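Local atomic coordinates of anthrone oxidase-like protein (Streptomyces ambofaciens, PDB entry 5F9P), a protein that acts as an oxygenase in atypical angucycline biosynthesis, cleaving a carbon-carbon bond in oxidative ring-B opening, probably as a monooxygenase. Residues V48-S54 against N219-H225; M96-H102 against V159-R165; E137-L142 against R207-V211. All coordinates share one frame; numbering follows the deposited sequence.

Contact 1 of 3, residues V48-S54 against N219-H225; sequences VHSGVDS and NTYQVVH
His49 and Tyr221 both hold CG anti to the carbonyl carbon (chi1 -57° and -62°), which puts both rings on one face of the sheet; there the imidazole edge points toward the phenol face in an offset edge-to-face pair, centroids 6.0 Å apart and planes at 86°. Val223 CG2 lies 3.6 Å from His49 CD2, and Tyr177 OH bonds His49 NE2, fixing the ring from beyond the pair. Opposite Gly51, Tyr221 CD1 comes within 3.5 Å of Gly51 CA. Past the strand end, the side-chain amide of Asn219 grips the backbone of Ser54 with both ends: OD1 takes Ser54 N (3.1 Å) and ND2 gives to Ser54 O (3.0 Å). Thr220 OG1, which also bonds Tyr122 OH, accepts Asp53 N at 3.0 Å, pinning the turn. At the far end Val224 and His225 both face Val48. Val48 N reaches His225 O at 2.6 Å, Val224 N reaches Val48 O at 2.9 Å, and the His225 ring is tied to Asp36. Two facing one is a classic beta bulge, here in the antiparallel pair that joins strand 43-51 to strand 217-228 in a closed barrel consistent with the dimeric alpha+beta barrel family.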
loop_
_atom_site.group_PDB
_atom_site.type_symbol
_atom_site.label_atom_id
_atom_site.label_comp_id
_atom_site.label_asym_id
_atom_site.label_seq_id
_atom_site.Cartn_x
_atom_site.Cartn_y
_atom_site.Cartn_z
ATOM N N VAL A 48 7.328 -1.371 5.928
ATOM C CA VAL A 48 6.294 -1.561 6.942
ATOM C C VAL A 48 5.633 -0.223 7.308
ATOM O O VAL A 48 6.327 0.758 7.580
ATOM C CB VAL A 48 6.894 -2.216 8.230
ATOM C CG1 VAL A 48 5.838 -2.381 9.312
ATOM C CG2 VAL A 48 7.502 -3.573 7.904
ATOM N N HIS A 49 4.304 -0.196 7.309
ATOM C CA HIS A 49 3.541 1.023 7.613
ATOM C C HIS A 49 2.716 0.826 8.874
ATOM O O HIS A 49 2.118 -0.237 9.069
ATOM C CB HIS A 49 2.578 1.382 6.481
ATOM C CG HIS A 49 3.235 1.574 5.149
ATOM N ND1 HIS A 49 3.980 0.590 4.535
ATOM C CD2 HIS A 49 3.221 2.622 4.295
ATOM C CE1 HIS A 49 4.420 1.035 3.372
ATOM N NE2 HIS A 49 3.965 2.262 3.197
ATOM N N SER A 50 2.681 1.859 9.717
ATOM C CA SER A 50 1.926 1.847 10.966
ATOM C C SER A 50 0.686 2.740 10.851
ATOM O O SER A 50 0.805 3.903 10.491
ATOM C CB SER A 50 2.816 2.369 12.103
ATOM O OG SER A 50 2.069 2.493 13.289
ATOM N N GLY A 51 -0.493 2.201 11.147
ATOM C CA GLY A 51 -1.735 2.929 10.922
ATOM C C GLY A 51 -1.911 4.155 11.809
ATOM O O GLY A 51 -1.546 4.119 12.987
ATOM N N VAL A 52 -2.451 5.235 11.239
ATOM C CA VAL A 52 -2.675 6.499 11.969
ATOM C C VAL A 52 -4.164 6.774 12.233
ATOM O O VAL A 52 -4.588 6.856 13.387
ATOM C CB VAL A 52 -2.016 7.725 11.251
ATOM C CG1 VAL A 52 -2.451 9.034 11.889
ATOM C CG2 VAL A 52 -0.497 7.618 11.274
ATOM N N ASP A 53 -4.968 6.897 11.172
ATOM C CA ASP A 53 -6.412 7.104 11.334
ATOM C C ASP A 53 -7.052 6.007 12.188
ATOM O O ASP A 53 -7.793 6.294 13.123
ATOM C CB ASP A 53 -7.130 7.203 9.977
ATOM C CG ASP A 53 -7.064 8.603 9.362
ATOM O OD1 ASP A 53 -6.338 9.475 9.893
ATOM O OD2 ASP A 53 -7.745 8.824 8.328
ATOM N N SER A 54 -6.788 4.746 11.857
ATOM C CA SER A 54 -7.379 3.629 12.601
ATOM C C SER A 54 -6.342 2.533 12.761
ATOM O O SER A 54 -5.338 2.535 12.050
ATOM C CB SER A 54 -8.620 3.081 11.894
ATOM O OG SER A 54 -8.309 2.713 10.568
ATOM N N ASN A 219 -7.103 4.073 4.909
ATOM C CA ASN A 219 -6.419 4.353 6.171
ATOM C C ASN A 219 -5.207 5.205 5.852
ATOM O O ASN A 219 -4.845 5.363 4.678
ATOM C CB ASN A 219 -6.039 3.056 6.912
ATOM C CG ASN A 219 -5.706 3.290 8.411
ATOM O OD1 ASN A 219 -5.890 4.386 8.940
ATOM N ND2 ASN A 219 -5.221 2.246 9.084
ATOM N N THR A 220 -4.601 5.780 6.882
ATOM C CA THR A 220 -3.408 6.589 6.693
ATOM C C THR A 220 -2.309 5.958 7.527
ATOM O O THR A 220 -2.600 5.215 8.461
ATOM C CB THR A 220 -3.633 8.040 7.134
ATOM O OG1 THR A 220 -4.068 8.052 8.499
ATOM C CG2 THR A 220 -4.708 8.711 6.257
ATOM N N TYR A 221 -1.054 6.243 7.199
ATOM C CA TYR A 221 0.060 5.502 7.803
ATOM C C TYR A 221 1.302 6.357 7.955
ATOM O O TYR A 221 1.502 7.321 7.216
ATOM C CB TYR A 221 0.455 4.302 6.927
ATOM C CG TYR A 221 -0.619 3.270 6.737
ATOM C CD1 TYR A 221 -0.783 2.228 7.646
ATOM C CD2 TYR A 221 -1.480 3.337 5.651
ATOM C CE1 TYR A 221 -1.784 1.286 7.470
ATOM C CE2 TYR A 221 -2.489 2.404 5.467
ATOM C CZ TYR A 221 -2.635 1.379 6.370
ATOM O OH TYR A 221 -3.642 0.446 6.183
ATOM N N GLN A 222 2.147 5.968 8.905
ATOM C CA GLN A 222 3.533 6.412 8.939
ATOM C C GLN A 222 4.407 5.233 8.500
ATOM O O GLN A 222 4.162 4.095 8.898
ATOM C CB GLN A 222 3.914 6.850 10.365
ATOM C CG GLN A 222 5.389 7.237 10.526
ATOM C CD GLN A 222 5.840 7.378 11.990
ATOM O OE1 GLN A 222 5.125 7.004 12.925
ATOM N NE2 GLN A 222 7.041 7.913 12.183
ATOM N N VAL A 223 5.417 5.479 7.677
ATOM C CA VAL A 223 6.334 4.393 7.328
ATOM C C VAL A 223 7.315 4.250 8.474
ATOM O O VAL A 223 7.932 5.230 8.866
ATOM C CB VAL A 223 7.116 4.654 6.032
ATOM C CG1 VAL A 223 8.199 3.570 5.843
ATOM C CG2 VAL A 223 6.170 4.694 4.834
ATOM N N VAL A 224 7.457 3.040 9.010
ATOM C CA VAL A 224 8.280 2.851 10.206
ATOM C C VAL A 224 9.495 1.945 10.006
ATOM O O VAL A 224 10.358 1.889 10.865
ATOM C CB VAL A 224 7.438 2.338 11.416
ATOM C CG1 VAL A 224 6.368 3.379 11.825
ATOM C CG2 VAL A 224 6.803 0.987 11.102
ATOM N N HIS A 225 9.570 1.245 8.876
ATOM C CA HIS A 225 10.656 0.290 8.669
ATOM C C HIS A 225 10.708 -0.127 7.207
ATOM O O HIS A 225 9.674 -0.376 6.577
ATOM C CB HIS A 225 10.461 -0.934 9.582
ATOM C CG HIS A 225 11.663 -1.827 9.699
ATOM N ND1 HIS A 225 12.723 -1.546 10.535
ATOM C CD2 HIS A 225 11.949 -3.023 9.123
ATOM C CE1 HIS A 225 13.620 -2.514 10.451
ATOM N NE2 HIS A 225 13.173 -3.427 9.604
HETATM O O HOH W 1 -9.174 4.450 8.776
#

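Contact 2 of 3, residues M96-H102 against V159-R165; sequences MQNEVAH and VVLKGLR
Gln97 and Arg165 meet at one end of an antiparallel strand pair in a closed antiparallel barrel, consistent with the dimeric alpha+beta barrel fold; the pair carries a classic beta bulge at each end. Among the backbone bonds, Glu99 and Lys162 form a regular hydrogen-bonded pair, while Leu164 and Arg165 both face Gln97, whose O takes Leu164 N at 2.7 Å and Arg165 N only weakly. Of the polar side chains, Arg165 lays CG over the Gln97 amide, 3.6 Å from Gln97 CD, and a bend at chi3 (69°) turns the guanidinium toward Gln97 OE1, to which NH1 gives at 3.0 Å, OE1 in the guanidinium plane but NH1 42° above the amide plane. Glu99 and Lys162 run alongside each other, yet touch through Glu99 OE1 and Lys162 CD (3.4 Å), the ammonium staying beyond salt-bridge range. On the other face Asn98 ND2 bonds Thr11 O, whereas its OD1 is buried without a partner in the model, 3.7 Å from Gly163 CA. Apolar contacts continue there: Leu161 sends CD2 to Val100 CG2 at 3.7 Å, and its CB packs on Asn98 CB. Toward helix 135-142 lie Val160, Lys162 and Ala101, all touching Leu139. At the second bulge a single acceptor, Val160 O, takes two donors, Ala101 N at 2.7 Å and His102 N at 3.2 Å.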
loop_
_atom_site.group_PDB
_atom_site.type_symbol
_atom_site.label_atom_id
_atom_site.label_comp_id
_atom_site.label_asym_id
_atom_site.label_seq_id
_atom_site.Cartn_x
_atom_site.Cartn_y
_atom_site.Cartn_z
HETATM N N MSE A 96 -2.479 -8.845 -1.023
HETATM C CA MSE A 96 -2.920 -8.430 -2.345
HETATM C C MSE A 96 -1.782 -8.336 -3.353
HETATM O O MSE A 96 -0.787 -7.664 -3.111
HETATM C CB MSE A 96 -3.636 -7.085 -2.237
HETATM C CG MSE A 96 -4.975 -7.148 -1.498
HETATM SE SE MSE A 96 -5.630 -5.362 -1.067
HETATM C CE MSE A 96 -4.249 -4.884 0.254
ATOM N N GLN A 97 -1.940 -9.002 -4.493
ATOM C CA GLN A 97 -0.917 -8.975 -5.529
ATOM C C GLN A 97 -1.325 -8.001 -6.623
ATOM O O GLN A 97 -2.450 -8.056 -7.120
ATOM C CB GLN A 97 -0.699 -10.382 -6.105
ATOM C CG GLN A 97 -0.438 -11.438 -5.032
ATOM C CD GLN A 97 -0.352 -12.850 -5.598
ATOM O OE1 GLN A 97 0.132 -13.053 -6.704
ATOM N NE2 GLN A 97 -0.828 -13.828 -4.837
ATOM N N ASN A 98 -0.406 -7.118 -7.003
ATOM C CA ASN A 98 -0.718 -6.011 -7.893
ATOM C C ASN A 98 0.354 -5.764 -8.924
ATOM O O ASN A 98 1.495 -6.208 -8.781
ATOM C CB ASN A 98 -0.842 -4.709 -7.089
ATOM C CG ASN A 98 -1.598 -4.895 -5.806
ATOM O OD1 ASN A 98 -2.821 -4.764 -5.769
ATOM N ND2 ASN A 98 -0.876 -5.225 -4.740
ATOM N N GLU A 99 -0.013 -5.012 -9.951
ATOM C CA GLU A 99 0.970 -4.406 -10.827
ATOM C C GLU A 99 0.786 -2.900 -10.739
ATOM O O GLU A 99 -0.301 -2.414 -10.414
ATOM C CB GLU A 99 0.822 -4.904 -12.263
ATOM C CG GLU A 99 -0.435 -4.466 -12.956
ATOM C CD GLU A 99 -0.601 -5.136 -14.323
ATOM O OE1 GLU A 99 -1.541 -4.770 -15.059
ATOM O OE2 GLU A 99 0.209 -6.033 -14.657
ATOM N N VAL A 100 1.859 -2.162 -10.986
ATOM C CA VAL A 100 1.802 -0.716 -10.902
ATOM C C VAL A 100 1.171 -0.200 -12.184
ATOM O O VAL A 100 1.634 -0.526 -13.270
ATOM C CB VAL A 100 3.212 -0.115 -10.720
ATOM C CG1 VAL A 100 3.149 1.419 -10.777
ATOM C CG2 VAL A 100 3.814 -0.590 -9.400
ATOM N N ALA A 101 0.096 0.575 -12.069
ATOM C CA ALA A 101 -0.590 1.046 -13.267
ATOM C C ALA A 101 -0.153 2.464 -13.636
ATOM O O ALA A 101 -0.114 2.835 -14.809
ATOM C CB ALA A 101 -2.117 0.972 -13.090
ATOM N N HIS A 102 0.178 3.260 -12.633
ATOM C CA HIS A 102 0.430 4.667 -12.868
ATOM C C HIS A 102 1.199 5.283 -11.701
ATOM O O HIS A 102 0.978 4.912 -10.546
ATOM C CB HIS A 102 -0.915 5.386 -13.050
ATOM C CG HIS A 102 -0.789 6.813 -13.475
ATOM N ND1 HIS A 102 -0.660 7.188 -14.795
ATOM C CD2 HIS A 102 -0.780 7.960 -12.754
ATOM C CE1 HIS A 102 -0.583 8.506 -14.868
ATOM N NE2 HIS A 102 -0.659 8.997 -13.644
ATOM N N VAL A 159 0.732 6.635 -6.389
ATOM C CA VAL A 159 0.865 5.353 -7.069
ATOM C C VAL A 159 -0.512 4.717 -7.227
ATOM O O VAL A 159 -1.286 4.650 -6.259
ATOM C CB VAL A 159 1.755 4.379 -6.252
ATOM C CG1 VAL A 159 1.896 3.054 -6.989
ATOM C CG2 VAL A 159 3.136 5.006 -5.969
ATOM N N VAL A 160 -0.828 4.253 -8.432
ATOM C CA VAL A 160 -2.088 3.541 -8.652
ATOM C C VAL A 160 -1.758 2.113 -9.010
ATOM O O VAL A 160 -1.006 1.867 -9.947
ATOM C CB VAL A 160 -2.930 4.175 -9.796
ATOM C CG1 VAL A 160 -4.226 3.390 -10.028
ATOM C CG2 VAL A 160 -3.233 5.644 -9.489
ATOM N N LEU A 161 -2.309 1.168 -8.262
ATOM C CA LEU A 161 -2.060 -0.240 -8.530
ATOM C C LEU A 161 -3.310 -0.947 -9.030
ATOM O O LEU A 161 -4.427 -0.690 -8.553
ATOM C CB LEU A 161 -1.562 -0.946 -7.269
ATOM C CG LEU A 161 -0.424 -0.278 -6.495
ATOM C CD1 LEU A 161 -0.136 -1.049 -5.205
ATOM C CD2 LEU A 161 0.797 -0.254 -7.359
ATOM N N LYS A 162 -3.108 -1.850 -9.986
ATOM C CA LYS A 162 -4.163 -2.730 -10.474
ATOM C C LYS A 162 -4.085 -4.057 -9.745
ATOM O O LYS A 162 -3.052 -4.725 -9.776
ATOM C CB LYS A 162 -3.988 -2.984 -11.971
ATOM C CG LYS A 162 -5.011 -3.963 -12.548
ATOM C CD LYS A 162 -4.701 -4.317 -14.008
ATOM C CE LYS A 162 -5.765 -5.257 -14.578
ATOM N NZ LYS A 162 -5.503 -5.631 -16.004
ATOM N N GLY A 163 -5.176 -4.443 -9.098
ATOM C CA GLY A 163 -5.216 -5.693 -8.379
ATOM C C GLY A 163 -5.209 -6.863 -9.345
ATOM O O GLY A 163 -6.018 -6.898 -10.279
ATOM N N LEU A 164 -4.294 -7.809 -9.119
ATOM C CA LEU A 164 -4.183 -9.032 -9.933
ATOM C C LEU A 164 -4.946 -10.212 -9.329
ATOM O O LEU A 164 -5.675 -10.923 -10.023
ATOM C CB LEU A 164 -2.710 -9.417 -10.111
ATOM C CG LEU A 164 -1.909 -8.409 -10.928
ATOM C CD1 LEU A 164 -0.532 -8.960 -11.278
ATOM C CD2 LEU A 164 -2.693 -8.032 -12.186
ATOM N N ARG A 165 -4.773 -10.405 -8.026
ATOM C CA ARG A 165 -5.406 -11.493 -7.295
ATOM C C ARG A 165 -5.083 -11.271 -5.824
ATOM O O ARG A 165 -4.203 -10.477 -5.500
ATOM C CB ARG A 165 -4.862 -12.843 -7.777
ATOM C CG ARG A 165 -3.395 -13.048 -7.483
ATOM C CD ARG A 165 -2.835 -14.246 -8.247
ATOM N NE ARG A 165 -2.768 -13.994 -9.682
ATOM C CZ ARG A 165 -1.771 -13.355 -10.290
ATOM N NH1 ARG A 165 -0.742 -12.892 -9.588
ATOM N NH2 ARG A 165 -1.807 -13.169 -11.603
#

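Contact 3 of 3, residues E137-L142 against R207-V211; sequences EALDAL and RVRAV
Arg207 lays its long side chain across helix 137-142 and clamps two acids there. Its chain bends at chi3 (70°), swinging the guanidinium over Ala141, whose CB sits 3.8 Å above the centre of one face of the group. Carboxylate oxygens of Glu137 and Asp140 lie at its edge, near its plane, with the carboxylates themselves steeply turned against it. Glu137 bends at chi2 (73°) to bring its oxygens up: NE gives to OE2 of Glu137 at 2.8 Å and NH2 to OE1 at 3.2 Å, a side-on grip by two nitrogens. Both bonds meet the carboxylate from well above its own plane. Asp140, one helical turn on, holds its carboxylate anti to the backbone N and receives NH2 of Arg207 on the anti lone pair of OD2 at 2.7 Å, nearly straight. A water joins Asp140 OD2 to Arg207 NH1, closing the network. Below these charges the helices meet through apolar side chains: Val208 sends CG2 to Ala141 CB and to Leu142 CG, each 3.9 Å away, and Val211 CG2 rests 4.0 Å from Ala138 CB. Phe128 and Val130 of strand 122-130 underlie this layer. The axes of the two helical segments pass 8.8 Å apart, an antiparallel pair (crossing angle -157°) fastened by a salt-bridge network and packed on the outside of the antiparallel beta barrel, consistent with the dimeric alpha+beta barrel fold.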
loop_
_atom_site.group_PDB
_atom_site.type_symbol
_atom_site.label_atom_id
_atom_site.label_comp_id
_atom_site.label_asym_id
_atom_site.label_seq_id
_atom_site.Cartn_x
_atom_site.Cartn_y
_atom_site.Cartn_z
ATOM N N GLU A 137 -11.738 1.703 -16.159
ATOM C CA GLU A 137 -12.256 3.035 -15.931
ATOM C C GLU A 137 -11.699 3.598 -14.612
ATOM O O GLU A 137 -11.211 4.730 -14.554
ATOM C CB GLU A 137 -13.787 2.975 -15.901
ATOM C CG GLU A 137 -14.470 4.241 -15.412
ATOM C CD GLU A 137 -14.420 5.368 -16.426
ATOM O OE1 GLU A 137 -13.752 5.201 -17.476
ATOM O OE2 GLU A 137 -15.062 6.411 -16.173
ATOM N N ALA A 138 -11.780 2.801 -13.554
ATOM C CA ALA A 138 -11.249 3.190 -12.251
ATOM C C ALA A 138 -9.766 3.553 -12.329
ATOM O O ALA A 138 -9.330 4.543 -11.757
ATOM C CB ALA A 138 -11.460 2.064 -11.238
ATOM N N LEU A 139 -8.995 2.721 -13.021
ATOM C CA LEU A 139 -7.561 2.929 -13.142
ATOM C C LEU A 139 -7.258 4.221 -13.888
ATOM O O LEU A 139 -6.378 4.990 -13.504
ATOM C CB LEU A 139 -6.926 1.748 -13.876
ATOM C CG LEU A 139 -6.881 0.421 -13.120
ATOM C CD1 LEU A 139 -6.420 -0.706 -14.047
ATOM C CD2 LEU A 139 -5.933 0.554 -11.930
ATOM N N ASP A 140 -7.978 4.448 -14.981
ATOM C CA ASP A 140 -7.795 5.674 -15.741
ATOM C C ASP A 140 -8.157 6.900 -14.917
ATOM O O ASP A 140 -7.431 7.892 -14.924
ATOM C CB ASP A 140 -8.610 5.654 -17.026
ATOM C CG ASP A 140 -8.232 6.782 -17.949
ATOM O OD1 ASP A 140 -7.127 6.710 -18.539
ATOM O OD2 ASP A 140 -9.022 7.742 -18.072
ATOM N N ALA A 141 -9.277 6.829 -14.202
ATOM C CA ALA A 141 -9.726 7.950 -13.379
ATOM C C ALA A 141 -8.743 8.293 -12.269
ATOM O O ALA A 141 -8.479 9.478 -12.019
ATOM C CB ALA A 141 -11.118 7.676 -12.778
ATOM N N LEU A 142 -8.228 7.264 -11.594
ATOM C CA LEU A 142 -7.344 7.465 -10.430
ATOM C C LEU A 142 -5.975 7.958 -10.844
ATOM O O LEU A 142 -5.370 8.761 -10.143
ATOM C CB LEU A 142 -7.185 6.168 -9.621
ATOM C CG LEU A 142 -8.361 5.749 -8.750
ATOM C CD1 LEU A 142 -8.177 4.320 -8.280
ATOM C CD2 LEU A 142 -8.489 6.713 -7.565
ATOM N N ARG A 207 -16.130 9.221 -11.497
ATOM C CA ARG A 207 -15.886 8.039 -12.317
ATOM C C ARG A 207 -15.610 6.810 -11.448
ATOM O O ARG A 207 -16.160 5.742 -11.683
ATOM C CB ARG A 207 -14.735 8.304 -13.282
ATOM C CG ARG A 207 -15.126 9.232 -14.443
ATOM C CD ARG A 207 -13.899 9.692 -15.224
ATOM N NE ARG A 207 -13.302 8.609 -15.995
ATOM C CZ ARG A 207 -12.059 8.630 -16.468
ATOM N NH1 ARG A 207 -11.280 9.680 -16.240
ATOM N NH2 ARG A 207 -11.601 7.602 -17.165
ATOM N N VAL A 208 -14.766 6.964 -10.433
ATOM C CA VAL A 208 -14.522 5.861 -9.505
ATOM C C VAL A 208 -15.806 5.472 -8.776
ATOM O O VAL A 208 -16.161 4.292 -8.706
ATOM C CB VAL A 208 -13.435 6.217 -8.478
ATOM C CG1 VAL A 208 -13.229 5.060 -7.495
ATOM C CG2 VAL A 208 -12.147 6.537 -9.196
ATOM N N ARG A 209 -16.515 6.471 -8.256
ATOM C CA ARG A 209 -17.766 6.226 -7.534
ATOM C C ARG A 209 -18.744 5.370 -8.350
ATOM O O ARG A 209 -19.443 4.502 -7.806
ATOM C CB ARG A 209 -18.412 7.562 -7.143
ATOM C CG ARG A 209 -19.829 7.452 -6.552
ATOM C CD ARG A 209 -20.345 8.844 -6.202
ATOM N NE ARG A 209 -21.752 8.882 -5.808
ATOM C CZ ARG A 209 -22.226 9.690 -4.864
ATOM N NH1 ARG A 209 -21.400 10.505 -4.215
ATOM N NH2 ARG A 209 -23.521 9.689 -4.562
ATOM N N ALA A 210 -18.780 5.593 -9.658
ATOM C CA ALA A 210 -19.702 4.853 -10.522
ATOM C C ALA A 210 -19.418 3.353 -10.573
ATOM O O ALA A 210 -20.321 2.558 -10.829
ATOM C CB ALA A 210 -19.710 5.445 -11.940
ATOM N N VAL A 211 -18.167 2.960 -10.340
ATOM C CA VAL A 211 -17.792 1.564 -10.522
ATOM C C VAL A 211 -17.306 0.865 -9.256
ATOM O O VAL A 211 -16.874 -0.279 -9.321
ATOM C CB VAL A 211 -16.726 1.384 -11.646
ATOM C CG1 VAL A 211 -17.242 1.919 -12.985
ATOM C CG2 VAL A 211 -15.432 2.067 -11.263
HETATM O O HOH W 2 -8.499 10.188 -17.699
#

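Contacts 1 and 2 belong to the same closed antiparallel sheet, on opposite sides of the chain's centre, their centres 19 Å apart and nearest atoms about 8 Å. Each pairs a strand of the first half of the chain with one of the second half, so together they join the two halves into one barrel. Contact 3 lies outside the barrel. The centres of contacts 2 and 3 are 14 Å apart, and they touch where Val160 CG2 lies 3.8 Å from Leu142 C. Contact 3 is remote from contact 1, about 13 Å between nearest atoms, although helix 199-211 leads into strand 217-228. A glycerol, probably from crystallisation, lies about 4 Å from the Leu142 side chain.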